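Local coordinates for protein restriction endonuclease R.BpuJI (Bacillus pumilus, PDB 2VLA) that recognises its cognate DNA through this N-terminal domain, one piece of a longer restriction enzyme that probably cleaves DNA, at residues G16-K19 and N20-N24; E58-T61 and K62-D66; T70-A73 and G74-G78. All coordinates share one frame; numbering follows the deposited sequence.

Interaction 1: residues G16-K19 and N20-N24; sequences GKAK and NMLDN. With nucleotides of chain C.
Lys19 and Leu22 close a type I beta turn, with Leu22 N donating to Lys19 O at 3.3 Å. The amide stands well above the carbonyl plane, so the bond meets neither lone pair squarely, although its N-H...O angle of 154° is fairly straight. The same turn presents two backbone amides to the DNA: Lys19 N reaches OP2 of DA4 of chain C at 3.1 Å, and Asn20 N reaches OP1 of that phosphate at 2.8 Å. One bond to each non-bridging oxygen fixes the phosphate, and because both donors are main-chain groups this grip does not depend on base identity. Beyond the backbone, Lys19 sends CG anti to its own N (chi1 -170°), which lays the methylene 3.7 Å from OP1 of DC3 of chain C, one phosphate along. Asn20 leans its side chain over the strand between these two nucleotides, with OD1 3.3 Å from C5' of DC3 of chain C. A water bridges the loop before the turn to the start of the helix, donating to Lys17 O and accepting from Met21 N at 2.9 Å, with a further weak bond to OP1 of DA4 of chain C. On the protein side, Leu22 folds back over Ala18, its CD1 lying 4.1 Å from Ala18 CB. Met21 is the N-cap of helix 22-36, which the turn thus leads into. Around it, the Lys19 chain rests on Asn215 and Leu219 of helix 203-219, Leu22 touches Leu219 and Phe106 of helix 102-112, and Ala18 packs on Leu25 and Tyr29 of helix 22-36.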
loop_
_atom_site.group_PDB
_atom_site.type_symbol
_atom_site.label_atom_id
_atom_site.label_comp_id
_atom_site.label_asym_id
_atom_site.label_seq_id
_atom_site.Cartn_x
_atom_site.Cartn_y
_atom_site.Cartn_z
ATOM N N GLY A 16 9.351 -3.097 -1.688
ATOM C CA GLY A 16 9.845 -1.884 -2.336
ATOM C C GLY A 16 11.160 -2.008 -3.088
ATOM O O GLY A 16 11.961 -2.931 -2.825
ATOM N N LYS A 17 11.337 -1.116 -4.048
ATOM C CA LYS A 17 12.597 -0.988 -4.765
ATOM C C LYS A 17 13.069 0.449 -4.937
ATOM O O LYS A 17 14.180 0.670 -5.410
ATOM C CB LYS A 17 12.513 -1.635 -6.151
ATOM C CG LYS A 17 12.013 -3.064 -6.161
ATOM C CD LYS A 17 11.836 -3.552 -7.582
ATOM C CE LYS A 17 10.918 -4.735 -7.649
ATOM N NZ LYS A 17 11.531 -5.996 -7.108
ATOM N N ALA A 18 12.250 1.428 -4.565
ATOM C CA ALA A 18 12.497 2.814 -4.966
ATOM C C ALA A 18 12.707 3.797 -3.804
ATOM O O ALA A 18 12.897 4.973 -4.035
ATOM C CB ALA A 18 11.360 3.315 -5.869
ATOM N N LYS A 19 12.684 3.316 -2.577
ATOM C CA LYS A 19 12.786 4.217 -1.408
ATOM C C LYS A 19 14.149 4.929 -1.327
ATOM O O LYS A 19 14.199 6.153 -1.211
ATOM C CB LYS A 19 12.519 3.449 -0.108
ATOM C CG LYS A 19 12.377 4.329 1.123
ATOM C CD LYS A 19 11.052 5.086 1.062
ATOM C CE LYS A 19 10.693 5.809 2.363
ATOM N NZ LYS A 19 11.647 6.906 2.653
ATOM N N ASN A 20 15.224 4.164 -1.350
ATOM C CA ASN A 20 16.577 4.738 -1.187
ATOM C C ASN A 20 16.883 5.824 -2.205
ATOM O O ASN A 20 17.588 6.790 -1.894
ATOM C CB ASN A 20 17.643 3.641 -1.310
ATOM C CG ASN A 20 17.765 2.793 -0.064
ATOM O OD1 ASN A 20 17.256 3.150 0.998
ATOM N ND2 ASN A 20 18.517 1.658 -0.175
ATOM N N MET A 21 16.419 5.633 -3.438
ATOM C CA MET A 21 16.698 6.558 -4.532
ATOM C C MET A 21 15.444 7.212 -5.097
ATOM O O MET A 21 15.400 7.574 -6.265
ATOM C CB MET A 21 17.432 5.822 -5.663
ATOM C CG MET A 21 18.793 5.301 -5.261
ATOM S SD MET A 21 19.843 5.033 -6.667
ATOM C CE MET A 21 19.688 6.662 -7.439
ATOM N N LEU A 22 14.441 7.389 -4.247
ATOM C CA LEU A 22 13.109 7.805 -4.707
ATOM C C LEU A 22 13.154 9.128 -5.492
ATOM O O LEU A 22 12.492 9.286 -6.515
ATOM C CB LEU A 22 12.169 7.949 -3.519
ATOM C CG LEU A 22 10.686 8.182 -3.871
ATOM C CD1 LEU A 22 10.135 7.054 -4.765
ATOM C CD2 LEU A 22 9.859 8.302 -2.598
ATOM N N ASP A 23 13.971 10.063 -5.052
ATOM C CA ASP A 23 13.935 11.366 -5.636
ATOM C C ASP A 23 14.540 11.376 -7.050
ATOM O O ASP A 23 14.260 12.279 -7.833
ATOM C CB ASP A 23 14.621 12.391 -4.701
ATOM C CG ASP A 23 13.760 12.690 -3.440
ATOM O OD1 ASP A 23 12.861 13.550 -3.519
ATOM O OD2 ASP A 23 13.902 11.966 -2.423
ATOM N N ASN A 24 15.326 10.345 -7.383
ATOM C CA ASN A 24 15.730 10.097 -8.770
ATOM C C ASN A 24 14.811 9.129 -9.530
ATOM O O ASN A 24 14.522 9.328 -10.711
ATOM C CB ASN A 24 17.166 9.553 -8.811
ATOM C CG ASN A 24 18.170 10.607 -8.675
ATOM O OD1 ASN A 24 17.993 11.707 -9.179
ATOM N ND2 ASN A 24 19.266 10.293 -8.006
ATOM P P DA C 4 14.550 0.257 -1.570
ATOM O OP1 DA C 4 15.364 1.394 -1.331
ATOM O OP2 DA C 4 13.080 0.372 -1.749
ATOM O "O5'" DA C 4 15.149 -0.645 -2.678
ATOM C "C5'" DA C 4 16.594 -0.682 -2.823
ATOM C "C4'" DA C 4 17.012 -2.040 -3.324
ATOM O "O4'" DA C 4 16.896 -3.038 -2.281
ATOM C "C3'" DA C 4 16.181 -2.580 -4.501
ATOM O "O3'" DA C 4 17.051 -3.282 -5.371
ATOM C "C2'" DA C 4 15.234 -3.540 -3.806
ATOM C "C1'" DA C 4 16.147 -4.152 -2.764
ATOM N N9 DA C 4 15.489 -4.789 -1.654
ATOM C C8 DA C 4 14.295 -4.429 -1.058
ATOM N N7 DA C 4 13.975 -5.180 -0.039
ATOM C C5 DA C 4 15.006 -6.103 0.070
ATOM C C6 DA C 4 15.245 -7.163 0.933
ATOM N N6 DA C 4 14.481 -7.538 1.955
ATOM N N1 DA C 4 16.409 -7.861 0.744
ATOM C C2 DA C 4 17.224 -7.514 -0.286
ATOM N N3 DA C 4 17.112 -6.536 -1.145
ATOM C C4 DA C 4 15.941 -5.857 -0.926
ATOM P P DC C 3 13.690 1.766 4.665
ATOM O OP1 DC C 3 13.861 3.185 4.275
ATOM O OP2 DC C 3 12.405 1.254 5.136
ATOM O "O5'" DC C 3 14.109 0.838 3.433
ATOM C "C5'" DC C 3 15.308 1.103 2.719
ATOM C "C4'" DC C 3 15.634 -0.039 1.792
ATOM O "O4'" DC C 3 16.046 -1.189 2.554
ATOM C "C3'" DC C 3 14.442 -0.521 0.973
ATOM O "O3'" DC C 3 14.777 -0.783 -0.375
ATOM C "C2'" DC C 3 14.048 -1.821 1.671
ATOM C "C1'" DC C 3 15.435 -2.321 1.978
ATOM N N1 DC C 3 15.516 -3.434 2.893
ATOM C C2 DC C 3 16.538 -4.393 2.743
ATOM O O2 DC C 3 17.430 -4.245 1.860
ATOM N N3 DC C 3 16.556 -5.432 3.600
ATOM C C4 DC C 3 15.629 -5.554 4.543
ATOM N N4 DC C 3 15.703 -6.590 5.365
ATOM C C5 DC C 3 14.586 -4.607 4.678
ATOM C C6 DC C 3 14.544 -3.600 3.823
ATOM P P DC C 5 16.753 -3.446 -6.923
ATOM O OP1 DC C 5 16.959 -2.171 -7.602
ATOM O OP2 DC C 5 15.439 -4.094 -7.135
ATOM O "O5'" DC C 5 17.907 -4.502 -7.290
ATOM C "C5'" DC C 5 19.261 -4.378 -6.791
ATOM C "C4'" DC C 5 19.804 -5.773 -6.708
ATOM O "O4'" DC C 5 19.149 -6.482 -5.598
ATOM C "C3'" DC C 5 19.525 -6.603 -7.959
ATOM O "O3'" DC C 5 20.739 -7.307 -8.292
ATOM C "C2'" DC C 5 18.443 -7.582 -7.571
ATOM C "C1'" DC C 5 18.566 -7.689 -6.072
ATOM N N1 DC C 5 17.263 -7.793 -5.316
ATOM C C2 DC C 5 17.179 -8.692 -4.267
ATOM O O2 DC C 5 18.119 -9.482 -4.040
ATOM N N3 DC C 5 16.036 -8.753 -3.515
ATOM C C4 DC C 5 15.074 -7.882 -3.766
ATOM N N4 DC C 5 13.973 -7.938 -2.991
ATOM C C5 DC C 5 15.138 -6.964 -4.818
ATOM C C6 DC C 5 16.249 -6.908 -5.551
HETATM O O HOH W 1 15.913 2.861 -4.239
#

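Interaction 2: residues E58-T61 and K62-D66; sequences EETT and KKTLD. With nucleotides of chain C.
Thr61 and Thr64 share one phosphate oxygen, OP2 of DG6 of chain C, at the start of helix 62-76. Thr61 CB sits 3.5 Å from OP2, and its two branches divide from there. The hydroxyl lies between the backbone N and the carbonyl carbon (chi1 65°), where it does two jobs: OG1 donates to OP2 of DG6 of chain C at 2.9 Å and accepts the Thr64 amide at 3.2 Å as the helix N-cap. The methyl CG2, anti to the carbonyl carbon, also borders this oxygen, 3.4 Å from OP2 of DG6 of chain C. Thr61 N and Thr64 OG1, the latter at 2.8 Å, also donate to this oxygen, so three hydrogen bonds hold it. A valine in place of Thr61 would probably cost the phosphate one bond and leave Thr64 N without its cap. The methyls of Thr60 and Thr64 press together tightly, Thr60 CG2 to Thr64 CG2 at 3.5 Å, their side chains crossing at about a right angle. Lys63, between Lys62 and Thr64 on the helix, runs past DG6 into the groove, its NZ 3.0 Å from N7 of DG7 of chain C and hydrogen-bonded to O6 of a guanine base. A helix-turn-helix reading, with 62-76 as the recognition helix, is consistent with this. Behind the DNA face, Leu65 seats the helix on helix 41-56, against Asn49, Leu52, Ile53 and Leu56.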
loop_
_atom_site.group_PDB
_atom_site.type_symbol
_atom_site.label_atom_id
_atom_site.label_comp_id
_atom_site.label_asym_id
_atom_site.label_seq_id
_atom_site.Cartn_x
_atom_site.Cartn_y
_atom_site.Cartn_z
ATOM N N GLU A 58 24.742 -0.085 -15.155
ATOM C CA GLU A 58 24.912 -1.001 -16.291
ATOM C C GLU A 58 24.984 -2.485 -15.872
ATOM O O GLU A 58 24.794 -3.372 -16.690
ATOM C CB GLU A 58 26.175 -0.626 -17.080
ATOM C CG GLU A 58 27.465 -0.879 -16.327
ATOM C CD GLU A 58 28.696 -0.409 -17.087
ATOM O OE1 GLU A 58 28.586 -0.139 -18.304
ATOM O OE2 GLU A 58 29.769 -0.309 -16.463
ATOM N N GLU A 59 25.217 -2.717 -14.592
ATOM C CA GLU A 59 25.360 -4.061 -14.064
ATOM C C GLU A 59 24.000 -4.702 -13.723
ATOM O O GLU A 59 23.927 -5.891 -13.447
ATOM C CB GLU A 59 26.248 -4.031 -12.821
ATOM C CG GLU A 59 25.693 -3.173 -11.667
ATOM C CD GLU A 59 25.809 -1.656 -11.918
ATOM O OE1 GLU A 59 25.761 -1.227 -13.082
ATOM O OE2 GLU A 59 25.922 -0.908 -10.936
ATOM N N THR A 60 22.939 -3.899 -13.767
ATOM C CA THR A 60 21.570 -4.353 -13.397
ATOM C C THR A 60 21.093 -5.439 -14.359
ATOM O O THR A 60 21.153 -5.269 -15.572
ATOM C CB THR A 60 20.604 -3.169 -13.441
ATOM O OG1 THR A 60 21.113 -2.104 -12.627
ATOM C CG2 THR A 60 19.196 -3.578 -12.928
ATOM N N THR A 61 20.603 -6.551 -13.812
ATOM C CA THR A 61 20.072 -7.621 -14.640
ATOM C C THR A 61 18.743 -7.234 -15.287
ATOM O O THR A 61 17.984 -6.404 -14.756
ATOM C CB THR A 61 19.858 -8.928 -13.837
ATOM O OG1 THR A 61 18.843 -8.726 -12.837
ATOM C CG2 THR A 61 21.190 -9.417 -13.196
ATOM N N LYS A 62 18.422 -7.892 -16.387
ATOM C CA LYS A 62 17.107 -7.733 -17.008
ATOM C C LYS A 62 15.994 -8.056 -16.032
ATOM O O LYS A 62 14.971 -7.402 -16.027
ATOM C CB LYS A 62 16.981 -8.620 -18.234
ATOM C CG LYS A 62 15.607 -8.545 -18.890
ATOM C CD LYS A 62 15.577 -9.293 -20.193
ATOM C CE LYS A 62 14.178 -9.296 -20.796
ATOM N NZ LYS A 62 13.267 -10.190 -20.049
ATOM N N LYS A 63 16.188 -9.085 -15.217
ATOM C CA LYS A 63 15.163 -9.495 -14.259
ATOM C C LYS A 63 14.801 -8.329 -13.319
ATOM O O LYS A 63 13.631 -8.065 -13.043
ATOM C CB LYS A 63 15.638 -10.709 -13.447
ATOM C CG LYS A 63 14.620 -11.209 -12.382
ATOM C CD LYS A 63 13.249 -11.565 -13.003
ATOM C CE LYS A 63 12.362 -12.345 -12.043
ATOM N NZ LYS A 63 12.811 -13.713 -11.817
ATOM N N THR A 64 15.813 -7.643 -12.837
ATOM C CA THR A 64 15.611 -6.505 -11.957
ATOM C C THR A 64 14.904 -5.379 -12.663
ATOM O O THR A 64 13.972 -4.786 -12.117
ATOM C CB THR A 64 16.965 -6.040 -11.404
ATOM O OG1 THR A 64 17.460 -7.078 -10.577
ATOM C CG2 THR A 64 16.864 -4.745 -10.618
ATOM N N LEU A 65 15.321 -5.083 -13.889
ATOM C CA LEU A 65 14.644 -4.057 -14.675
ATOM C C LEU A 65 13.156 -4.412 -14.874
ATOM O O LEU A 65 12.272 -3.565 -14.695
ATOM C CB LEU A 65 15.353 -3.867 -16.032
ATOM C CG LEU A 65 16.790 -3.323 -15.977
ATOM C CD1 LEU A 65 17.445 -3.477 -17.342
ATOM C CD2 LEU A 65 16.776 -1.878 -15.533
ATOM N N ASP A 66 12.894 -5.655 -15.276
ATOM C CA ASP A 66 11.538 -6.126 -15.456
ATOM C C ASP A 66 10.739 -5.982 -14.159
ATOM O O ASP A 66 9.590 -5.534 -14.168
ATOM C CB ASP A 66 11.539 -7.614 -15.882
ATOM C CG ASP A 66 11.972 -7.830 -17.335
ATOM O OD1 ASP A 66 11.917 -6.880 -18.137
ATOM O OD2 ASP A 66 12.303 -8.981 -17.674
ATOM P P DG C 6 20.967 -7.971 -9.737
ATOM O OP1 DG C 6 22.459 -8.184 -9.862
ATOM O OP2 DG C 6 20.255 -7.212 -10.777
ATOM O "O5'" DG C 6 20.207 -9.380 -9.600
ATOM C "C5'" DG C 6 20.681 -10.343 -8.703
ATOM C "C4'" DG C 6 19.692 -11.444 -8.568
ATOM O "O4'" DG C 6 18.545 -10.902 -7.856
ATOM C "C3'" DG C 6 19.116 -12.021 -9.870
ATOM O "O3'" DG C 6 18.896 -13.402 -9.702
ATOM C "C2'" DG C 6 17.781 -11.315 -9.995
ATOM C "C1'" DG C 6 17.366 -11.292 -8.523
ATOM N N9 DG C 6 16.267 -10.413 -8.165
ATOM C C8 DG C 6 15.819 -9.317 -8.823
ATOM N N7 DG C 6 14.767 -8.768 -8.243
ATOM C C5 DG C 6 14.530 -9.566 -7.138
ATOM C C6 DG C 6 13.527 -9.505 -6.143
ATOM O O6 DG C 6 12.619 -8.656 -6.064
ATOM N N1 DG C 6 13.643 -10.526 -5.222
ATOM C C2 DG C 6 14.624 -11.494 -5.225
ATOM N N2 DG C 6 14.578 -12.376 -4.228
ATOM N N3 DG C 6 15.563 -11.563 -6.160
ATOM C C4 DG C 6 15.446 -10.589 -7.082
ATOM P P DG C 7 19.396 -14.457 -10.787
ATOM O OP1 DG C 7 20.849 -14.343 -10.964
ATOM O OP2 DG C 7 18.444 -14.358 -11.939
ATOM O "O5'" DG C 7 19.053 -15.818 -10.016
ATOM C "C5'" DG C 7 19.640 -16.101 -8.772
ATOM C "C4'" DG C 7 18.646 -16.699 -7.798
ATOM O "O4'" DG C 7 17.628 -15.714 -7.488
ATOM C "C3'" DG C 7 17.864 -17.928 -8.275
ATOM O "O3'" DG C 7 17.615 -18.756 -7.158
ATOM C "C2'" DG C 7 16.587 -17.321 -8.839
ATOM C "C1'" DG C 7 16.334 -16.215 -7.841
ATOM N N9 DG C 7 15.542 -15.108 -8.322
ATOM C C8 DG C 7 15.711 -14.356 -9.433
ATOM N N7 DG C 7 14.826 -13.401 -9.568
ATOM C C5 DG C 7 14.012 -13.539 -8.444
ATOM C C6 DG C 7 12.871 -12.802 -8.003
ATOM O O6 DG C 7 12.347 -11.798 -8.526
ATOM N N1 DG C 7 12.364 -13.322 -6.822
ATOM C C2 DG C 7 12.885 -14.393 -6.141
ATOM N N2 DG C 7 12.230 -14.748 -5.005
ATOM N N3 DG C 7 13.974 -15.065 -6.521
ATOM C C4 DG C 7 14.472 -14.589 -7.667
ATOM P P DC C 5 16.753 -3.446 -6.923
ATOM O OP1 DC C 5 16.959 -2.171 -7.602
ATOM O OP2 DC C 5 15.439 -4.094 -7.135
ATOM O "O5'" DC C 5 17.907 -4.502 -7.290
ATOM C "C5'" DC C 5 19.261 -4.378 -6.791
ATOM C "C4'" DC C 5 19.804 -5.773 -6.708
ATOM O "O4'" DC C 5 19.149 -6.482 -5.598
ATOM C "C3'" DC C 5 19.525 -6.603 -7.959
ATOM O "O3'" DC C 5 20.739 -7.307 -8.292
ATOM C "C2'" DC C 5 18.443 -7.582 -7.571
ATOM C "C1'" DC C 5 18.566 -7.689 -6.072
ATOM N N1 DC C 5 17.263 -7.793 -5.316
ATOM C C2 DC C 5 17.179 -8.692 -4.267
ATOM O O2 DC C 5 18.119 -9.482 -4.040
ATOM N N3 DC C 5 16.036 -8.753 -3.515
ATOM C C4 DC C 5 15.074 -7.882 -3.766
ATOM N N4 DC C 5 13.973 -7.938 -2.991
ATOM C C5 DC C 5 15.138 -6.964 -4.818
ATOM C C6 DC C 5 16.249 -6.908 -5.551
#

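Interaction 3: residues T70-A73 and G74-G78; sequences TEIA and GKLFG. With nucleotides of chain B.
Ile72 lays its CG2 methyl over one face of the Phe77 ring, 3.8 Å from the centroid and 16° off the normal, a CH-pi contact set toward the rim. The branch reaches the ring because CG2 stands anti to the backbone N, while CG1, anti to the carbonyl carbon, carries CD1 to Leu76 CD2 at 3.9 Å. Both neighbours lie alongside Ile72, pointing the same way. Phe77 lies five positions after Ile72, and the backbone explains how they meet: Phe77 N donates to Ile72 O at 2.8 Å, in the carbonyl plane, Leu76 N to Glu71 O and Lys75 N to Thr70 O. Each bond runs from residue i+5 back to residue i, where an alpha helix uses i+4, the signature of a pi-helical segment near the end of helix 62-76. Gly74 suits this wide turn, since a beta carbon there would clash with Thr70 O. The opposite strand of the DNA, chain B, meets the start of the segment. Thr70 OG1 donates to OP2 of DC5 of chain B at 2.7 Å, and Glu71, extended beyond CG, accepts from N4 of DC6 of chain B on OE2 at 2.9 Å, the N-H...O angle being 164°, a contact with the base itself. Lys17 forms a salt bridge to the same OE2 and so is likely to steady the carboxylate. Farther out, Phe106 meets the Phe77 ring edge-to-face, Tyr216 touches Leu76 and Phe77, and Lys75 NZ reaches Gly118 O.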
loop_
_atom_site.group_PDB
_atom_site.type_symbol
_atom_site.label_atom_id
_atom_site.label_comp_id
_atom_site.label_asym_id
_atom_site.label_seq_id
_atom_site.Cartn_x
_atom_site.Cartn_y
_atom_site.Cartn_z
ATOM N N THR A 70 7.251 -3.964 -13.656
ATOM C CA THR A 70 5.965 -4.577 -13.368
ATOM C C THR A 70 5.519 -4.341 -11.945
ATOM O O THR A 70 4.358 -3.989 -11.712
ATOM C CB THR A 70 5.926 -6.083 -13.706
ATOM O OG1 THR A 70 6.727 -6.823 -12.774
ATOM C CG2 THR A 70 6.415 -6.325 -15.145
ATOM N N GLU A 71 6.420 -4.511 -10.987
ATOM C CA GLU A 71 6.045 -4.472 -9.577
ATOM C C GLU A 71 5.846 -3.079 -9.057
ATOM O O GLU A 71 4.942 -2.845 -8.223
ATOM C CB GLU A 71 7.080 -5.158 -8.702
ATOM C CG GLU A 71 7.325 -6.633 -8.984
ATOM C CD GLU A 71 8.148 -7.279 -7.869
ATOM O OE1 GLU A 71 7.627 -7.384 -6.740
ATOM O OE2 GLU A 71 9.352 -7.639 -8.111
ATOM N N ILE A 72 6.711 -2.153 -9.473
ATOM C CA ILE A 72 6.766 -0.834 -8.835
ATOM C C ILE A 72 6.095 0.209 -9.711
ATOM O O ILE A 72 5.074 0.772 -9.336
ATOM C CB ILE A 72 8.229 -0.413 -8.444
ATOM C CG1 ILE A 72 8.866 -1.492 -7.554
ATOM C CG2 ILE A 72 8.192 0.928 -7.741
ATOM C CD1 ILE A 72 8.118 -1.778 -6.222
ATOM N N ALA A 73 6.610 0.423 -10.896
ATOM C CA ALA A 73 5.986 1.381 -11.798
ATOM C C ALA A 73 4.542 0.946 -12.146
ATOM O O ALA A 73 3.630 1.762 -12.134
ATOM C CB ALA A 73 6.829 1.547 -13.067
ATOM N N GLY A 74 4.346 -0.336 -12.416
ATOM C CA GLY A 74 3.024 -0.854 -12.781
ATOM C C GLY A 74 2.090 -1.037 -11.574
ATOM O O GLY A 74 1.101 -0.300 -11.405
ATOM N N LYS A 75 2.390 -2.012 -10.729
ATOM C CA LYS A 75 1.452 -2.387 -9.671
ATOM C C LYS A 75 1.463 -1.426 -8.478
ATOM O O LYS A 75 0.453 -0.766 -8.190
ATOM C CB LYS A 75 1.705 -3.801 -9.206
ATOM C CG LYS A 75 1.468 -4.833 -10.263
ATOM C CD LYS A 75 -0.014 -5.080 -10.482
ATOM C CE LYS A 75 -0.267 -6.273 -11.409
ATOM N NZ LYS A 75 -1.692 -6.710 -11.400
ATOM N N LEU A 76 2.593 -1.298 -7.786
ATOM C CA LEU A 76 2.566 -0.634 -6.488
ATOM C C LEU A 76 2.303 0.869 -6.637
ATOM O O LEU A 76 1.577 1.459 -5.832
ATOM C CB LEU A 76 3.853 -0.884 -5.712
ATOM C CG LEU A 76 3.914 -0.310 -4.298
ATOM C CD1 LEU A 76 2.848 -0.932 -3.403
ATOM C CD2 LEU A 76 5.354 -0.540 -3.713
ATOM N N PHE A 77 2.962 1.517 -7.602
ATOM C CA PHE A 77 2.769 2.955 -7.776
ATOM C C PHE A 77 1.664 3.320 -8.781
ATOM O O PHE A 77 1.297 4.468 -8.886
ATOM C CB PHE A 77 4.049 3.642 -8.202
ATOM C CG PHE A 77 5.139 3.697 -7.121
ATOM C CD1 PHE A 77 4.920 3.199 -5.842
ATOM C CD2 PHE A 77 6.381 4.269 -7.409
ATOM C CE1 PHE A 77 5.933 3.259 -4.889
ATOM C CE2 PHE A 77 7.368 4.335 -6.461
ATOM C CZ PHE A 77 7.154 3.828 -5.201
ATOM N N GLY A 78 1.178 2.344 -9.542
ATOM C CA GLY A 78 0.056 2.579 -10.464
ATOM C C GLY A 78 0.338 3.661 -11.504
ATOM O O GLY A 78 -0.480 4.568 -11.697
ATOM P P DC B 5 3.437 -8.114 -11.511
ATOM O OP1 DC B 5 2.676 -7.406 -12.561
ATOM O OP2 DC B 5 4.717 -7.555 -11.055
ATOM O "O5'" DC B 5 2.425 -8.389 -10.299
ATOM C "C5'" DC B 5 2.828 -8.272 -8.958
ATOM C "C4'" DC B 5 2.721 -9.587 -8.242
ATOM O "O4'" DC B 5 3.607 -10.557 -8.874
ATOM C "C3'" DC B 5 3.128 -9.555 -6.787
ATOM O "O3'" DC B 5 2.446 -10.590 -6.076
ATOM C "C2'" DC B 5 4.637 -9.789 -6.924
ATOM C "C1'" DC B 5 4.623 -10.915 -7.952
ATOM N N1 DC B 5 5.903 -11.108 -8.639
ATOM C C2 DC B 5 6.604 -12.315 -8.511
ATOM O O2 DC B 5 6.096 -13.246 -7.855
ATOM N N3 DC B 5 7.813 -12.443 -9.140
ATOM C C4 DC B 5 8.314 -11.434 -9.833
ATOM N N4 DC B 5 9.506 -11.608 -10.435
ATOM C C5 DC B 5 7.651 -10.197 -9.962
ATOM C C6 DC B 5 6.447 -10.080 -9.361
ATOM P P DC B 6 2.594 -10.780 -4.490
ATOM O OP1 DC B 6 1.312 -11.392 -4.043
ATOM O OP2 DC B 6 3.106 -9.516 -3.901
ATOM O "O5'" DC B 6 3.853 -11.791 -4.350
ATOM C "C5'" DC B 6 3.665 -13.200 -4.531
ATOM C "C4'" DC B 6 4.796 -13.951 -3.868
ATOM O "O4'" DC B 6 6.004 -13.767 -4.616
ATOM C "C3'" DC B 6 5.114 -13.533 -2.438
ATOM O "O3'" DC B 6 5.296 -14.712 -1.671
ATOM C "C2'" DC B 6 6.385 -12.683 -2.560
ATOM C "C1'" DC B 6 7.059 -13.318 -3.745
ATOM N N1 DC B 6 7.894 -12.470 -4.577
ATOM C C2 DC B 6 9.200 -12.878 -4.926
ATOM O O2 DC B 6 9.700 -13.869 -4.383
ATOM N N3 DC B 6 9.886 -12.145 -5.822
ATOM C C4 DC B 6 9.366 -11.042 -6.348
ATOM N N4 DC B 6 10.104 -10.343 -7.229
ATOM C C5 DC B 6 8.052 -10.618 -5.995
ATOM C C6 DC B 6 7.367 -11.370 -5.145
#

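How the interactions relate
The three contacts follow one another along the chain, interaction 1 in the loop and first turn of helix 22-36 and interactions 2 and 3 at the beginning and end of helix 62-76. Their centres lie about 13 to 16 Å apart. Interactions 1 and 2 do not touch, but both hold the backbone of DNA chain C, whereas interaction 3 meets chain B, so the 62-76 helix addresses both strands. Interactions 1 and 3 join directly: Lys17 CD packs 3.6 Å from Ile72 CG1, and Ala18 CB and Leu22 CD1 each lie 4.2 Å from Phe77 CE2. The phosphate-binding turn of 16-24 is thereby tied to the helix that reads the bases in this recognition domain.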